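Local coordinates for protein N6 adenine specific DNA methylase (Encephalitozoon cuniculi, PDB 3Q87) that serves as the S-adenosylmethionine-binding catalytic subunit of the Mtq2-Trm112 complex, which methylates the translation termination factor eRF1, at residues K25-L30 against V81-P86. Sequence-based numbering, arbitrary orientation. Where two conformers were deposited one is given.
Sequences KIVLDL and VVVFNP. With SAM (S-adenosylmethionine), chain D.
V81 opens the pairing by giving its N-H to I26 O and taking the N-H of L28 on its own carbonyl (L28 N to V81 O 2.7 Å). Its side chain lies beside that of V27; compact, beta-branched residues suit extended strands packed on both faces. V82 turns to the other face and lies beside L28, its methyls near L28 and L30 in the conformer given. V83 returns to the V27 face and carries the ladder on, its N bonded to L28 O (2.9 Å) and its O accepting from L30 N. These are central parallel strands of the Rossmann-like methyltransferase fold, whose carboxyl ends border the cofactor. F84 marks that border, its flat ring serving two aliphatic neighbours: L30 CD2 sits over one face, 3.7 Å from the centroid in a CH-pi contact, and P86 CB over the opposite face, offset toward the rim. SAM O4' lies at the edge. N85 and P86 begin the family's NPPY motif, which probably positions the methyl-accepting nitrogen. The N85 carboxamide has N-H groups to offer a carboxylate, and ND2 donates to SAM OXT (3.0 Å). P86 brings its carbonyl O within 3.5 Å of the methyl carbon CE of SAM.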
loop_
_atom_site.group_PDB
_atom_site.type_symbol
_atom_site.label_atom_id
_atom_site.label_comp_id
_atom_site.label_asym_id
_atom_site.label_seq_id
_atom_site.Cartn_x
_atom_site.Cartn_y
_atom_site.Cartn_z
ATOM N N LYS B 25 1.882 -12.288 -4.268
ATOM C CA LYS B 25 2.561 -11.011 -4.415
ATOM C C LYS B 25 2.344 -10.125 -3.201
ATOM O O LYS B 25 1.477 -10.399 -2.364
ATOM C CB LYS B 25 2.087 -10.302 -5.675
ATOM C CG LYS B 25 2.285 -11.125 -6.951
ATOM C CD LYS B 25 3.757 -11.379 -7.219
ATOM C CE LYS B 25 3.964 -12.204 -8.475
ATOM N NZ LYS B 25 3.755 -13.654 -8.191
ATOM N N ILE B 26 3.150 -9.072 -3.093
ATOM C CA ILE B 26 2.820 -7.969 -2.202
ATOM C C ILE B 26 2.182 -6.902 -3.084
ATOM O O ILE B 26 2.812 -6.397 -3.995
ATOM C CB ILE B 26 4.054 -7.401 -1.463
ATOM C CG1 ILE B 26 4.659 -8.457 -0.537
ATOM C CG2 ILE B 26 3.662 -6.177 -0.624
ATOM C CD1 ILE B 26 5.965 -7.975 0.147
ATOM N N VAL B 27 0.911 -6.605 -2.839
ATOM C CA VAL B 27 0.147 -5.754 -3.746
ATOM C C VAL B 27 -0.313 -4.510 -3.024
ATOM O O VAL B 27 -0.810 -4.567 -1.891
ATOM C CB VAL B 27 -1.113 -6.470 -4.293
ATOM C CG1 VAL B 27 -1.881 -5.561 -5.267
ATOM C CG2 VAL B 27 -0.731 -7.771 -4.961
ATOM N N LEU B 28 -0.133 -3.377 -3.679
ATOM C CA LEU B 28 -0.615 -2.124 -3.137
ATOM C C LEU B 28 -1.926 -1.800 -3.828
ATOM O O LEU B 28 -1.936 -1.584 -5.043
ATOM C CB LEU B 28 0.395 -1.009 -3.405
ATOM C CG LEU B 28 0.075 0.347 -2.766
ATOM C CD1 LEU B 28 0.364 0.330 -1.267
ATOM C CD2 LEU B 28 0.872 1.459 -3.442
ATOM N N ASP B 29 -3.019 -1.804 -3.064
ATOM C CA ASP B 29 -4.322 -1.362 -3.572
ATOM C C ASP B 29 -4.408 0.141 -3.315
ATOM O O ASP B 29 -4.766 0.582 -2.224
ATOM C CB ASP B 29 -5.465 -2.090 -2.848
ATOM C CG ASP B 29 -6.854 -1.591 -3.263
ATOM O OD1 ASP B 29 -6.965 -0.840 -4.268
ATOM O OD2 ASP B 29 -7.846 -1.958 -2.582
ATOM N N LEU B 30 -4.047 0.921 -4.322
ATOM C CA LEU B 30 -3.972 2.368 -4.206
ATOM C C LEU B 30 -5.350 2.978 -4.462
ATOM O O LEU B 30 -5.986 2.644 -5.453
ATOM C CB LEU B 30 -2.969 2.875 -5.245
ATOM C CG LEU B 30 -2.567 4.344 -5.269
ATOM C CD1 LEU B 30 -1.947 4.730 -3.957
ATOM C CD2 LEU B 30 -1.579 4.591 -6.413
ATOM N N VAL B 81 3.262 -5.311 -7.005
ATOM C CA VAL B 81 2.223 -4.825 -7.908
ATOM C C VAL B 81 1.446 -3.676 -7.280
ATOM O O VAL B 81 1.154 -3.685 -6.072
ATOM C CB VAL B 81 1.190 -5.949 -8.212
ATOM C CG1 VAL B 81 0.009 -5.430 -9.054
ATOM C CG2 VAL B 81 1.866 -7.132 -8.874
ATOM N N VAL B 82 1.098 -2.704 -8.117
ATOM C CA VAL B 82 0.201 -1.631 -7.732
ATOM C C VAL B 82 -1.084 -1.703 -8.570
ATOM O O VAL B 82 -1.028 -1.829 -9.792
ATOM C CB VAL B 82 0.873 -0.251 -7.949
ATOM C CG1 VAL B 82 -0.142 0.872 -7.747
ATOM C CG2 VAL B 82 2.077 -0.077 -7.006
ATOM N N VAL B 83 -2.232 -1.633 -7.910
ATOM C CA VAL B 83 -3.522 -1.589 -8.584
ATOM C C VAL B 83 -4.176 -0.258 -8.229
ATOM O O VAL B 83 -4.216 0.124 -7.058
ATOM C CB VAL B 83 -4.450 -2.718 -8.081
ATOM C CG1 VAL B 83 -5.807 -2.625 -8.775
ATOM C CG2 VAL B 83 -3.797 -4.089 -8.290
ATOM N N PHE B 84 -4.710 0.434 -9.226
ATOM C CA PHE B 84 -5.200 1.796 -9.020
ATOM C C PHE B 84 -6.408 2.117 -9.891
ATOM O O PHE B 84 -6.284 2.264 -11.099
ATOM C CB PHE B 84 -4.077 2.790 -9.332
ATOM C CG PHE B 84 -4.349 4.198 -8.876
ATOM C CD1 PHE B 84 -5.309 4.467 -7.917
ATOM C CD2 PHE B 84 -3.601 5.256 -9.386
ATOM C CE1 PHE B 84 -5.533 5.763 -7.487
ATOM C CE2 PHE B 84 -3.814 6.554 -8.952
ATOM C CZ PHE B 84 -4.776 6.811 -8.011
ATOM N N ASN B 85 -7.579 2.223 -9.273
ATOM C CA ASN B 85 -8.702 2.887 -9.921
ATOM C C ASN B 85 -8.647 4.337 -9.461
ATOM O O ASN B 85 -9.001 4.641 -8.332
ATOM C CB ASN B 85 -10.023 2.220 -9.548
ATOM C CG ASN B 85 -11.218 2.826 -10.279
ATOM O OD1 ASN B 85 -11.061 3.691 -11.139
ATOM N ND2 ASN B 85 -12.412 2.380 -9.930
ATOM N N PRO B 86 -8.151 5.240 -10.327
ATOM C CA PRO B 86 -7.816 6.600 -9.892
ATOM C C PRO B 86 -8.992 7.570 -9.996
ATOM O O PRO B 86 -9.987 7.237 -10.646
ATOM C CB PRO B 86 -6.727 7.003 -10.884
ATOM C CG PRO B 86 -7.136 6.316 -12.160
ATOM C CD PRO B 86 -7.860 5.036 -11.757
HETATM N N SAM D . -10.749 1.300 -5.398
HETATM C CA SAM D . -12.104 1.866 -5.340
HETATM C C SAM D . -12.969 1.207 -6.425
HETATM O O SAM D . -14.198 1.175 -6.346
HETATM O OXT SAM D . -12.457 0.684 -7.412
HETATM C CB SAM D . -12.162 3.418 -5.385
HETATM C CG SAM D . -11.801 4.208 -6.668
HETATM S SD SAM D . -12.140 6.024 -6.690
HETATM C CE SAM D . -12.507 6.339 -8.430
HETATM C "C5'" SAM D . -10.494 6.765 -6.560
HETATM C "C4'" SAM D . -10.002 6.631 -5.127
HETATM O "O4'" SAM D . -8.734 7.254 -5.000
HETATM C "C3'" SAM D . -10.929 7.291 -4.118
HETATM O "O3'" SAM D . -11.150 6.383 -3.061
HETATM C "C2'" SAM D . -10.154 8.491 -3.612
HETATM O "O2'" SAM D . -10.395 8.802 -2.259
HETATM C "C1'" SAM D . -8.731 8.022 -3.813
HETATM N N9 SAM D . -7.784 9.106 -4.027
HETATM C C8 SAM D . -7.984 10.338 -4.607
HETATM N N7 SAM D . -6.801 10.993 -4.593
HETATM C C5 SAM D . -5.864 10.178 -4.020
HETATM C C6 SAM D . -4.513 10.315 -3.758
HETATM N N6 SAM D . -3.887 11.439 -4.094
HETATM N N1 SAM D . -3.817 9.282 -3.152
HETATM C C2 SAM D . -4.450 8.101 -2.802
HETATM N N3 SAM D . -5.799 7.970 -3.070
HETATM C C4 SAM D . -6.479 8.988 -3.659
HETATM O O HOH W 1 -7.841 1.192 -6.729
#